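Side-chain contacts in vibralactone Cyclase (PDB 6KD0), which probably catalyses the hydrolase-type cyclization that forms the fused bicyclic beta-lactone of vibralactone: residues G104-G109 and E247-A252; P33-R38 and L136-S141; K169-A174 and P194-T199. All coordinates share one frame; numbering follows the deposited sequence.

Contact 1. Residues G104-G109 and E247-A252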
ATOM      1  N   GLY A 104       6.380  -3.851  -2.996  1.00 18.14           N
ATOM      2  CA  GLY A 104       7.575  -4.541  -3.438  1.00 18.16           C
ATOM      3  C   GLY A 104       8.007  -5.709  -2.583  1.00 19.02           C
ATOM      4  O   GLY A 104       9.186  -6.079  -2.633  1.00 18.30           O
ATOM      5  N   GLY A 105       7.092  -6.301  -1.804  1.00 16.35           N
ATOM      6  CA  GLY A 105       7.452  -7.469  -1.002  1.00 20.08           C
ATOM      7  C   GLY A 105       8.479  -7.191   0.081  1.00 15.19           C
ATOM      8  O   GLY A 105       9.099  -8.137   0.591  1.00 16.82           O
ATOM      9  N   TRP A 106       8.665  -5.909   0.446  1.00 15.86           N
ATOM     10  CA  TRP A 106       9.667  -5.375   1.382  1.00 16.09           C
ATOM     11  C   TRP A 106      11.079  -5.347   0.805  1.00 17.72           C
ATOM     12  O   TRP A 106      11.974  -4.736   1.405  1.00 17.49           O
ATOM     13  CB  TRP A 106       9.703  -6.132   2.710  1.00 14.64           C
ATOM     14  CG  TRP A 106       8.400  -6.200   3.426  1.00 14.71           C
ATOM     15  CD1 TRP A 106       7.674  -5.140   3.938  1.00 16.91           C
ATOM     16  CD2 TRP A 106       7.665  -7.387   3.747  1.00 14.30           C
ATOM     17  NE1 TRP A 106       6.515  -5.611   4.535  1.00 17.02           N
ATOM     18  CE2 TRP A 106       6.495  -6.983   4.442  1.00 16.41           C
ATOM     19  CE3 TRP A 106       7.876  -8.755   3.512  1.00 16.97           C
ATOM     20  CZ2 TRP A 106       5.542  -7.899   4.894  1.00 16.41           C
ATOM     21  CZ3 TRP A 106       6.927  -9.664   3.965  1.00 18.89           C
ATOM     22  CH2 TRP A 106       5.770  -9.227   4.646  1.00 15.53           C
ATOM     23  N   ALA A 107      11.282  -5.975  -0.362  1.00 15.39           N
ATOM     24  CA  ALA A 107      12.599  -6.195  -0.941  1.00 20.12           C
ATOM     25  C   ALA A 107      12.846  -5.404  -2.218  1.00 19.34           C
ATOM     26  O   ALA A 107      13.976  -5.399  -2.711  1.00 18.90           O
ATOM     27  CB  ALA A 107      12.807  -7.693  -1.230  1.00 16.96           C
ATOM     28  N   ILE A 108      11.826  -4.747  -2.770  1.00 17.60           N
ATOM     29  CA  ILE A 108      11.926  -4.062  -4.049  1.00 18.98           C
ATOM     30  C   ILE A 108      11.285  -2.687  -3.917  1.00 20.30           C
ATOM     31  O   ILE A 108      10.288  -2.535  -3.203  1.00 18.65           O
ATOM     32  CB  ILE A 108      11.222  -4.874  -5.155  1.00 17.65           C
ATOM     33  CG1 ILE A 108      11.764  -6.304  -5.221  1.00 18.63           C
ATOM     34  CG2 ILE A 108      11.286  -4.146  -6.510  1.00 18.82           C
ATOM     35  CD1 ILE A 108      10.852  -7.264  -6.009  1.00 23.33           C
ATOM     36  N   GLY A 109      11.859  -1.694  -4.587  1.00 17.49           N
ATOM     37  CA  GLY A 109      11.113  -0.522  -4.999  1.00 20.17           C
ATOM     38  C   GLY A 109      11.577   0.753  -4.329  1.00 20.60           C
ATOM     39  O   GLY A 109      12.428   0.761  -3.439  1.00 18.93           O
ATOM     40  N   GLU A 247      10.852 -14.793   4.431  1.00 21.55           N
ATOM     41  CA  GLU A 247      12.201 -15.205   4.802  1.00 20.75           C
ATOM     42  C   GLU A 247      13.227 -14.089   4.582  1.00 21.39           C
ATOM     43  O   GLU A 247      14.103 -13.869   5.423  1.00 19.02           O
ATOM     44  CB  GLU A 247      12.585 -16.451   4.002  1.00 24.91           C
ATOM     45  CG  GLU A 247      13.996 -16.933   4.297  1.00 32.59           C
ATOM     46  CD  GLU A 247      14.356 -18.179   3.521  1.00 45.58           C
ATOM     47  OE1 GLU A 247      15.310 -18.872   3.936  1.00 58.44           O
ATOM     48  OE2 GLU A 247      13.690 -18.464   2.502  1.00 47.42           O
ATOM     49  N   LEU A 248      13.142 -13.383   3.451  1.00 20.27           N
ATOM     50  CA  LEU A 248      14.066 -12.277   3.192  1.00 16.27           C
ATOM     51  C   LEU A 248      13.929 -11.200   4.261  1.00 18.57           C
ATOM     52  O   LEU A 248      14.919 -10.563   4.654  1.00 18.26           O
ATOM     53  CB  LEU A 248      13.804 -11.681   1.810  1.00 18.38           C
ATOM     54  CG  LEU A 248      14.107 -12.484   0.542  1.00 21.67           C
ATOM     55  CD1 LEU A 248      13.688 -11.661  -0.665  1.00 20.20           C
ATOM     56  CD2 LEU A 248      15.578 -12.840   0.456  1.00 23.89           C
ATOM     57  N   ALA A 249      12.708 -10.986   4.753  1.00 16.07           N
ATOM     58  CA  ALA A 249      12.502  -9.920   5.728  1.00 19.35           C
ATOM     59  C   ALA A 249      13.118 -10.268   7.086  1.00 19.43           C
ATOM     60  O   ALA A 249      13.432  -9.365   7.877  1.00 18.04           O
ATOM     61  CB  ALA A 249      11.015  -9.621   5.876  1.00 18.47           C
ATOM     62  N   ASN A 250      13.254 -11.557   7.378  1.00 20.02           N
ATOM     63  CA  ASN A 250      14.013 -12.050   8.523  1.00 20.96           C
ATOM     64  C   ASN A 250      13.686 -11.335   9.839  1.00 23.67           C
ATOM     65  O   ASN A 250      14.585 -10.823  10.509  1.00 22.29           O
ATOM     66  CB  ASN A 250      15.501 -11.938   8.219  1.00 24.06           C
ATOM     67  CG  ASN A 250      16.361 -12.682   9.223  1.00 29.37           C
ATOM     68  OD1 ASN A 250      16.015 -13.772   9.641  1.00 29.47           O
ATOM     69  ND2 ASN A 250      17.469 -12.082   9.621  1.00 32.91           N
ATOM     70  N   PRO A 251      12.408 -11.249  10.223  1.00 22.73           N
ATOM     71  CA  PRO A 251      12.099 -10.644  11.520  1.00 22.45           C
ATOM     72  C   PRO A 251      12.635 -11.542  12.626  1.00 21.50           C
ATOM     73  O   PRO A 251      12.572 -12.765  12.528  1.00 22.31           O
ATOM     74  CB  PRO A 251      10.567 -10.581  11.533  1.00 20.58           C
ATOM     75  CG  PRO A 251      10.134 -11.670  10.615  1.00 23.49           C
ATOM     76  CD  PRO A 251      11.175 -11.639   9.510  1.00 22.88           C
ATOM     77  N   ALA A 252      13.158 -10.926  13.685  1.00 23.98           N
ATOM     78  CA  ALA A 252      13.611 -11.709  14.831  1.00 25.65           C
ATOM     79  C   ALA A 252      12.452 -12.480  15.461  1.00 26.52           C
ATOM     80  O   ALA A 252      12.646 -13.588  15.977  1.00 25.41           O
ATOM     81  CB  ALA A 252      14.282 -10.792  15.851  1.00 22.66           C
TER
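Trp106 and Ala107, on a loop, meet the last turn of helix 239-249 in locally reversed order, Trp106 facing Ala249 and Ala107 facing Leu248. The CA atoms of Trp106 and Ala249 are 6.9 Å apart, those of Ala107 and Leu248 7.5 Å. Trp106 stands on a tight turn in which Ala107 N donates to Gly104 O at 3.1 Å, and both Gly105 and Trp106 have positive phi. On the other segment Asn250 is the first residue to leave helical geometry, with a positive phi of 48°. Both pairs of residues aim their CB atoms across the gap, and the contact is wholly apolar. Ala249 CB sits 4.0 Å from Trp106 CE3, on the six-membered ring of the indole, and approaches it obliquely. In Trp106 a chi1 of -56° places CG beside the backbone N and brings the six-membered ring up to Ala249 CB. The Gly104-Gly105 pair, after strand 97-101 of the alpha/beta hydrolase fold, recalls the glycine-rich oxyanion loop of hormone-sensitive-lipase relatives and may play a similar part. The Trp106 indole packs on Ala178 and Leu182 of helix 178-192, near but not touching the presumed triad Ser177-His311-Asp281. Its NE1 donates to Asn181 OD1, which helps to fix the rotation of the buried ring, and Phe259 meets the indole with the planes at about 45°. Beside it, Ala107 CB packs on Leu248 CD1 at 4.1 Å, methyl against methyl, while Leu35 of helix 35-54 also touches Ala107.

Contact 2. Residues P33-R38 and L136-S141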
ATOM      1  N   PRO A  33      13.130 -16.698 -10.446  1.00 23.83           N
ATOM      2  CA  PRO A  33      14.079 -15.612 -10.688  1.00 27.08           C
ATOM      3  C   PRO A  33      14.684 -15.108  -9.390  1.00 23.62           C
ATOM      4  O   PRO A  33      13.978 -14.984  -8.377  1.00 22.84           O
ATOM      5  CB  PRO A  33      13.216 -14.525 -11.348  1.00 24.46           C
ATOM      6  CG  PRO A  33      12.037 -15.244 -11.887  1.00 27.35           C
ATOM      7  CD  PRO A  33      11.791 -16.412 -10.993  1.00 25.75           C
ATOM      8  N   PRO A  34      15.980 -14.800  -9.386  1.00 22.44           N
ATOM      9  CA  PRO A  34      16.635 -14.286  -8.177  1.00 25.42           C
ATOM     10  C   PRO A  34      16.241 -12.836  -7.921  1.00 22.70           C
ATOM     11  O   PRO A  34      15.663 -12.165  -8.776  1.00 23.03           O
ATOM     12  CB  PRO A  34      18.126 -14.402  -8.502  1.00 26.58           C
ATOM     13  CG  PRO A  34      18.185 -14.281 -10.009  1.00 26.31           C
ATOM     14  CD  PRO A  34      16.892 -14.845 -10.546  1.00 27.23           C
ATOM     15  N   LEU A  35      16.573 -12.359  -6.713  1.00 20.14           N
ATOM     16  CA  LEU A  35      16.151 -11.020  -6.300  1.00 25.18           C
ATOM     17  C   LEU A  35      16.605  -9.947  -7.284  1.00 24.47           C
ATOM     18  O   LEU A  35      15.835  -9.032  -7.621  1.00 20.48           O
ATOM     19  CB  LEU A  35      16.681 -10.702  -4.898  1.00 23.13           C
ATOM     20  CG  LEU A  35      16.223  -9.350  -4.347  1.00 22.49           C
ATOM     21  CD1 LEU A  35      14.704  -9.159  -4.466  1.00 20.41           C
ATOM     22  CD2 LEU A  35      16.662  -9.223  -2.919  1.00 23.02           C
ATOM     23  N   GLU A  36      17.848 -10.041  -7.769  1.00 23.83           N
ATOM     24  CA  GLU A  36      18.344  -9.013  -8.683  1.00 23.42           C
ATOM     25  C   GLU A  36      17.533  -8.973  -9.968  1.00 23.69           C
ATOM     26  O   GLU A  36      17.280  -7.889 -10.501  1.00 24.53           O
ATOM     27  CB  GLU A  36      19.823  -9.217  -8.998  1.00 25.04           C
ATOM     28  CG  GLU A  36      20.144 -10.477  -9.768  1.00 30.36           C
ATOM     29  CD  GLU A  36      20.553 -11.633  -8.861  1.00 39.27           C
ATOM     30  OE1 GLU A  36      21.211 -12.568  -9.382  1.00 30.12           O
ATOM     31  OE2 GLU A  36      20.208 -11.609  -7.644  1.00 39.70           O
ATOM     32  N   ALA A  37      17.058 -10.129 -10.442  1.00 25.30           N
ATOM     33  CA  ALA A  37      16.227 -10.144 -11.642  1.00 26.51           C
ATOM     34  C   ALA A  37      14.851  -9.544 -11.375  1.00 24.85           C
ATOM     35  O   ALA A  37      14.272  -8.901 -12.258  1.00 21.79           O
ATOM     36  CB  ALA A  37      16.097 -11.566 -12.186  1.00 22.86           C
ATOM     37  N   ARG A  38      14.316  -9.718 -10.164  1.00 22.23           N
ATOM     38  CA  ARG A  38      13.021  -9.116  -9.842  1.00 23.83           C
ATOM     39  C   ARG A  38      13.125  -7.593  -9.720  1.00 19.62           C
ATOM     40  O   ARG A  38      12.273  -6.852 -10.240  1.00 20.45           O
ATOM     41  CB  ARG A  38      12.490  -9.744  -8.547  1.00 22.34           C
ATOM     42  CG  ARG A  38      12.137 -11.221  -8.694  1.00 22.00           C
ATOM     43  CD  ARG A  38      12.095 -11.957  -7.350  1.00 23.25           C
ATOM     44  NE  ARG A  38      11.847 -13.390  -7.518  1.00 22.60           N
ATOM     45  CZ  ARG A  38      10.644 -13.943  -7.685  1.00 25.74           C
ATOM     46  NH1 ARG A  38       9.545 -13.192  -7.701  1.00 21.55           N
ATOM     47  NH2 ARG A  38      10.543 -15.261  -7.830  1.00 27.07           N
ATOM     48  N   LEU A 136      15.088  -1.526   2.128  1.00 17.65           N
ATOM     49  CA  LEU A 136      14.620  -2.797   1.591  1.00 18.99           C
ATOM     50  C   LEU A 136      15.276  -3.985   2.273  1.00 21.08           C
ATOM     51  O   LEU A 136      16.420  -3.915   2.731  1.00 20.35           O
ATOM     52  CB  LEU A 136      14.909  -2.891   0.091  1.00 16.91           C
ATOM     53  CG  LEU A 136      14.274  -1.764  -0.736  1.00 21.59           C
ATOM     54  CD1 LEU A 136      14.646  -1.918  -2.202  1.00 22.84           C
ATOM     55  CD2 LEU A 136      12.772  -1.767  -0.538  1.00 20.47           C
ATOM     56  N   THR A 137      14.533  -5.096   2.304  1.00 19.85           N
ATOM     57  CA  THR A 137      15.084  -6.394   2.639  1.00 19.62           C
ATOM     58  C   THR A 137      15.763  -6.988   1.406  1.00 16.32           C
ATOM     59  O   THR A 137      15.509  -6.560   0.283  1.00 16.62           O
ATOM     60  CB  THR A 137      13.972  -7.333   3.124  1.00 19.33           C
ATOM     61  OG1 THR A 137      13.041  -7.543   2.051  1.00 20.37           O
ATOM     62  CG2 THR A 137      13.244  -6.736   4.338  1.00 16.95           C
ATOM     63  N   PRO A 138      16.640  -7.992   1.582  1.00 17.01           N
ATOM     64  CA  PRO A 138      17.151  -8.548   2.835  1.00 18.58           C
ATOM     65  C   PRO A 138      18.296  -7.756   3.438  1.00 21.26           C
ATOM     66  O   PRO A 138      18.712  -8.086   4.542  1.00 24.27           O
ATOM     67  CB  PRO A 138      17.632  -9.937   2.423  1.00 20.07           C
ATOM     68  CG  PRO A 138      18.103  -9.762   1.006  1.00 19.19           C
ATOM     69  CD  PRO A 138      17.157  -8.719   0.403  1.00 19.13           C
ATOM     70  N   GLU A 139      18.811  -6.760   2.712  1.00 22.01           N
ATOM     71  CA  GLU A 139      19.934  -5.964   3.215  1.00 24.52           C
ATOM     72  C   GLU A 139      19.628  -5.350   4.580  1.00 24.62           C
ATOM     73  O   GLU A 139      20.512  -5.266   5.442  1.00 27.36           O
ATOM     74  CB  GLU A 139      20.306  -4.878   2.205  1.00 24.63           C
ATOM     75  CG  GLU A 139      20.929  -5.412   0.919  1.00 26.24           C
ATOM     76  CD  GLU A 139      19.909  -5.767  -0.148  1.00 30.26           C
ATOM     77  OE1 GLU A 139      18.683  -5.696   0.119  1.00 26.67           O
ATOM     78  OE2 GLU A 139      20.338  -6.123  -1.272  1.00 30.86           O
ATOM     79  N   SER A 140      18.394  -4.907   4.797  1.00 20.71           N
ATOM     80  CA  SER A 140      17.933  -4.472   6.113  1.00 24.67           C
ATOM     81  C   SER A 140      16.796  -5.385   6.551  1.00 22.20           C
ATOM     82  O   SER A 140      15.824  -5.532   5.813  1.00 27.54           O
ATOM     83  CB  SER A 140      17.426  -3.024   6.078  1.00 21.38           C
ATOM     84  OG  SER A 140      18.446  -2.091   5.738  1.00 25.32           O
ATOM     85  N   SER A 141      16.883  -5.959   7.751  1.00 20.42           N
ATOM     86  CA  SER A 141      15.818  -6.842   8.245  1.00 20.78           C
ATOM     87  C   SER A 141      14.689  -6.042   8.882  1.00 21.72           C
ATOM     88  O   SER A 141      14.912  -4.948   9.411  1.00 20.31           O
ATOM     89  CB  SER A 141      16.373  -7.825   9.282  1.00 23.01           C
ATOM     90  OG  SER A 141      17.413  -8.577   8.696  1.00 24.45           O
TER
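On the segment that brings Leu35 to Pro138, Arg38 NE donates to Pro33 O at 2.8 Å, a bond within the first turn of helix 35-54 and the residues leading into it. The N-H...O angle is 152°, and the donor stands above the carbonyl plane, 38° out of it. The arginine thus folds back over the start of its own helix, where Pro34 holds the N-cap position and its carbonyl receives Arg38 N. The guanidinium has further partners: NH1 forms a salt bridge with Glu241, and the group makes a cation-pi contact with Phe32.

Across the contact itself the meeting is apolar and narrow. Leu35 has CG anti to its backbone N (chi1 -177°), so that the isobutyl group extends from the helix toward the loop. Leu35 and Pro138 reach toward each other tip to tip, Leu35 CD2 lying 3.4 Å from Pro138 CD, tighter than ordinary carbon-carbon contact. The cis peptide bond before Pro138 places its CD on the same side as Thr137 O, and Leu35 CD2 consequently has both nearby, with Thr137 O the more distant at 4.3 Å. Ser140 N closes the bend on Leu136 O at 3.0 Å. Glu139 pairs with Arg39 through a salt bridge, adding a charged tie between the loop and the same helix. The contact therefore lies where helix 35-54 approaches the loop between strand 128-132 and helix 144-158, with helix 239-249 bordering both segments: its Trp244 touches Leu35 and its Leu248 touches Pro138.

Contact 3. Residues K169-A174 and P194-T199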
ATOM      1  N   LYS A 169      -6.152  19.462   7.793  1.00 23.71           N
ATOM      2  CA  LYS A 169      -7.104  19.429   6.694  1.00 26.12           C
ATOM      3  C   LYS A 169      -7.390  18.013   6.213  1.00 27.96           C
ATOM      4  O   LYS A 169      -8.238  17.829   5.334  1.00 27.09           O
ATOM      5  CB  LYS A 169      -6.583  20.286   5.540  1.00 23.27           C
ATOM      6  CG  LYS A 169      -6.333  21.729   5.970  1.00 29.85           C
ATOM      7  CD  LYS A 169      -6.230  22.667   4.783  1.00 30.98           C
ATOM      8  CE  LYS A 169      -6.271  24.127   5.234  1.00 29.65           C
ATOM      9  NZ  LYS A 169      -6.246  25.049   4.043  1.00 33.70           N
ATOM     10  N   GLY A 170      -6.743  17.016   6.801  1.00 24.40           N
ATOM     11  CA  GLY A 170      -6.868  15.651   6.344  1.00 25.67           C
ATOM     12  C   GLY A 170      -5.489  15.046   6.327  1.00 23.29           C
ATOM     13  O   GLY A 170      -4.535  15.698   5.896  1.00 20.60           O
ATOM     14  N   PHE A 171      -5.377  13.804   6.796  1.00 22.28           N
ATOM     15  CA  PHE A 171      -4.085  13.144   6.950  1.00 20.44           C
ATOM     16  C   PHE A 171      -4.351  11.654   6.730  1.00 18.61           C
ATOM     17  O   PHE A 171      -4.732  10.938   7.653  1.00 21.70           O
ATOM     18  CB  PHE A 171      -3.484  13.449   8.319  1.00 18.91           C
ATOM     19  CG  PHE A 171      -2.060  12.998   8.489  1.00 20.81           C
ATOM     20  CD1 PHE A 171      -1.302  12.588   7.408  1.00 18.81           C
ATOM     21  CD2 PHE A 171      -1.477  12.993   9.753  1.00 20.16           C
ATOM     22  CE1 PHE A 171       0.012  12.169   7.594  1.00 19.83           C
ATOM     23  CE2 PHE A 171      -0.178  12.580   9.939  1.00 19.37           C
ATOM     24  CZ  PHE A 171       0.568  12.168   8.858  1.00 19.56           C
ATOM     25  N   VAL A 172      -4.176  11.212   5.485  1.00 17.30           N
ATOM     26  CA  VAL A 172      -4.516   9.857   5.063  1.00 19.64           C
ATOM     27  C   VAL A 172      -3.231   9.086   4.798  1.00 18.44           C
ATOM     28  O   VAL A 172      -2.363   9.553   4.049  1.00 18.95           O
ATOM     29  CB  VAL A 172      -5.416   9.874   3.810  1.00 17.15           C
ATOM     30  CG1 VAL A 172      -5.608   8.453   3.273  1.00 18.21           C
ATOM     31  CG2 VAL A 172      -6.757  10.505   4.144  1.00 23.08           C
ATOM     32  N   ILE A 173      -3.112   7.898   5.382  1.00 19.38           N
ATOM     33  CA  ILE A 173      -1.986   7.026   5.056  1.00 18.54           C
ATOM     34  C   ILE A 173      -2.486   5.928   4.135  1.00 17.23           C
ATOM     35  O   ILE A 173      -3.593   5.397   4.303  1.00 18.13           O
ATOM     36  CB  ILE A 173      -1.313   6.447   6.315  1.00 16.05           C
ATOM     37  CG1 ILE A 173      -0.036   5.704   5.925  1.00 17.13           C
ATOM     38  CG2 ILE A 173      -2.275   5.519   7.076  1.00 17.62           C
ATOM     39  CD1 ILE A 173       0.844   5.401   7.085  1.00 18.81           C
ATOM     40  N   ALA A 174      -1.697   5.626   3.117  1.00 16.24           N
ATOM     41  CA  ALA A 174      -2.120   4.684   2.101  1.00 19.04           C
ATOM     42  C   ALA A 174      -0.913   3.848   1.728  1.00 17.75           C
ATOM     43  O   ALA A 174       0.209   4.349   1.741  1.00 18.82           O
ATOM     44  CB  ALA A 174      -2.695   5.411   0.873  1.00 17.85           C
ATOM     45  N   PRO A 194       1.909   9.833  21.506  1.00 22.15           N
ATOM     46  CA  PRO A 194       1.427  11.200  21.744  1.00 23.59           C
ATOM     47  C   PRO A 194       1.988  12.218  20.763  1.00 27.15           C
ATOM     48  O   PRO A 194       1.403  13.299  20.631  1.00 24.41           O
ATOM     49  CB  PRO A 194       1.860  11.500  23.191  1.00 26.67           C
ATOM     50  CG  PRO A 194       2.823  10.475  23.566  1.00 22.13           C
ATOM     51  CD  PRO A 194       2.642   9.283  22.662  1.00 22.32           C
ATOM     52  N   PHE A 195       3.065  11.890  20.036  1.00 24.51           N
ATOM     53  CA  PHE A 195       3.573  12.784  18.992  1.00 24.73           C
ATOM     54  C   PHE A 195       2.479  13.201  18.018  1.00 23.83           C
ATOM     55  O   PHE A 195       2.503  14.316  17.486  1.00 26.28           O
ATOM     56  CB  PHE A 195       4.701  12.111  18.209  1.00 21.88           C
ATOM     57  CG  PHE A 195       5.204  12.931  17.053  1.00 24.06           C
ATOM     58  CD1 PHE A 195       6.182  13.892  17.249  1.00 31.56           C
ATOM     59  CD2 PHE A 195       4.688  12.751  15.772  1.00 22.56           C
ATOM     60  CE1 PHE A 195       6.650  14.653  16.189  1.00 31.44           C
ATOM     61  CE2 PHE A 195       5.145  13.505  14.711  1.00 24.68           C
ATOM     62  CZ  PHE A 195       6.135  14.460  14.919  1.00 28.31           C
ATOM     63  N   PHE A 196       1.537  12.306  17.747  1.00 21.40           N
ATOM     64  CA  PHE A 196       0.504  12.524  16.743  1.00 25.00           C
ATOM     65  C   PHE A 196      -0.785  13.074  17.332  1.00 30.92           C
ATOM     66  O   PHE A 196      -1.763  13.220  16.590  1.00 29.25           O
ATOM     67  CB  PHE A 196       0.201  11.211  15.999  1.00 25.03           C
ATOM     68  CG  PHE A 196       1.258  10.828  14.989  1.00 23.47           C
ATOM     69  CD1 PHE A 196       1.286  11.422  13.741  1.00 22.50           C
ATOM     70  CD2 PHE A 196       2.236   9.903  15.308  1.00 20.07           C
ATOM     71  CE1 PHE A 196       2.262  11.084  12.825  1.00 22.11           C
ATOM     72  CE2 PHE A 196       3.215   9.557  14.398  1.00 20.61           C
ATOM     73  CZ  PHE A 196       3.233  10.148  13.157  1.00 23.82           C
ATOM     74  N   ALA A 197      -0.808  13.370  18.641  1.00 29.99           N
ATOM     75  CA  ALA A 197      -2.045  13.777  19.307  1.00 30.59           C
ATOM     76  C   ALA A 197      -2.721  14.936  18.582  1.00 29.91           C
ATOM     77  O   ALA A 197      -3.942  14.938  18.395  1.00 30.99           O
ATOM     78  CB  ALA A 197      -1.766  14.160  20.761  1.00 31.66           C
ATOM     79  N   ASN A 198      -1.938  15.928  18.161  1.00 29.05           N
ATOM     80  CA  ASN A 198      -2.486  17.118  17.524  1.00 31.44           C
ATOM     81  C   ASN A 198      -2.638  16.996  16.013  1.00 30.86           C
ATOM     82  O   ASN A 198      -3.318  17.829  15.414  1.00 33.33           O
ATOM     83  CB  ASN A 198      -1.605  18.332  17.818  1.00 27.96           C
ATOM     84  CG  ASN A 198      -1.588  18.678  19.286  1.00 42.06           C
ATOM     85  OD1 ASN A 198      -2.479  18.263  20.044  1.00 36.65           O
ATOM     86  ND2 ASN A 198      -0.563  19.415  19.710  1.00 40.07           N
ATOM     87  N   THR A 199      -1.979  16.026  15.383  1.00 26.62           N
ATOM     88  CA  THR A 199      -2.088  15.787  13.941  1.00 27.80           C
ATOM     89  C   THR A 199      -2.337  14.300  13.700  1.00 24.33           C
ATOM     90  O   THR A 199      -1.515  13.611  13.092  1.00 26.60           O
ATOM     91  CB  THR A 199      -0.831  16.266  13.208  1.00 25.22           C
ATOM     92  OG1 THR A 199       0.300  15.478  13.622  1.00 25.45           O
ATOM     93  CG2 THR A 199      -0.557  17.746  13.501  1.00 29.85           C
TER
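The side chains of Phe171 and Phe196 cross at about a right angle, yet their rings meet edge against edge, Phe171 CE2 lying 4.1 Å from Phe196 CE1. Their planes are inclined by only about 35°, so this is neither an offset stack nor a T-shaped one. Phe171 projects from the start of strand 171-176 with CG anti to the backbone N (chi1 -171°), which directs the ring toward the loop after helix 178-192. Phe196 comes from that loop, with Phe195 CD2 seated over the centre of one ring face, 3.7 Å above the plane. Leu153 of helix 144-158 touches both Phe171 and Phe196, placing the pair between that helix and the central sheet of the alpha/beta hydrolase fold. The loop also presents a carbonyl: Thr199 O lies in the plane of the Phe171 ring, at its edge, 3.4 Å from CD2 and 3.6 Å from CE2. It sits in the plane of the Phe196 ring too, again at the edge. One C-H edge of each ring therefore faces Thr199 O, an arrangement that is probably weakly favourable electrostatically and supplements the hydrophobic packing.

Overall arrangement
From the N terminus, residues 33-38 at the start of helix 35-54 open contact 2, which closes at 136-141 after about a hundred residues. Contact 1 opens within that span, at 104-109, and closes far later at 247-252, so the two cross along the chain. They also touch in space: Trp106 O and Thr137 N, 2.7 Å apart, are probably hydrogen-bonded. Together they join helix 35-54, two loops following sheet strands and the end of helix 239-249. Contact 3 is nested inside the loop of contact 1 and in series with contact 2. Its short closure links strand 171-176 to the loop after helix 178-192, its centre about 27 Å from that of contact 1.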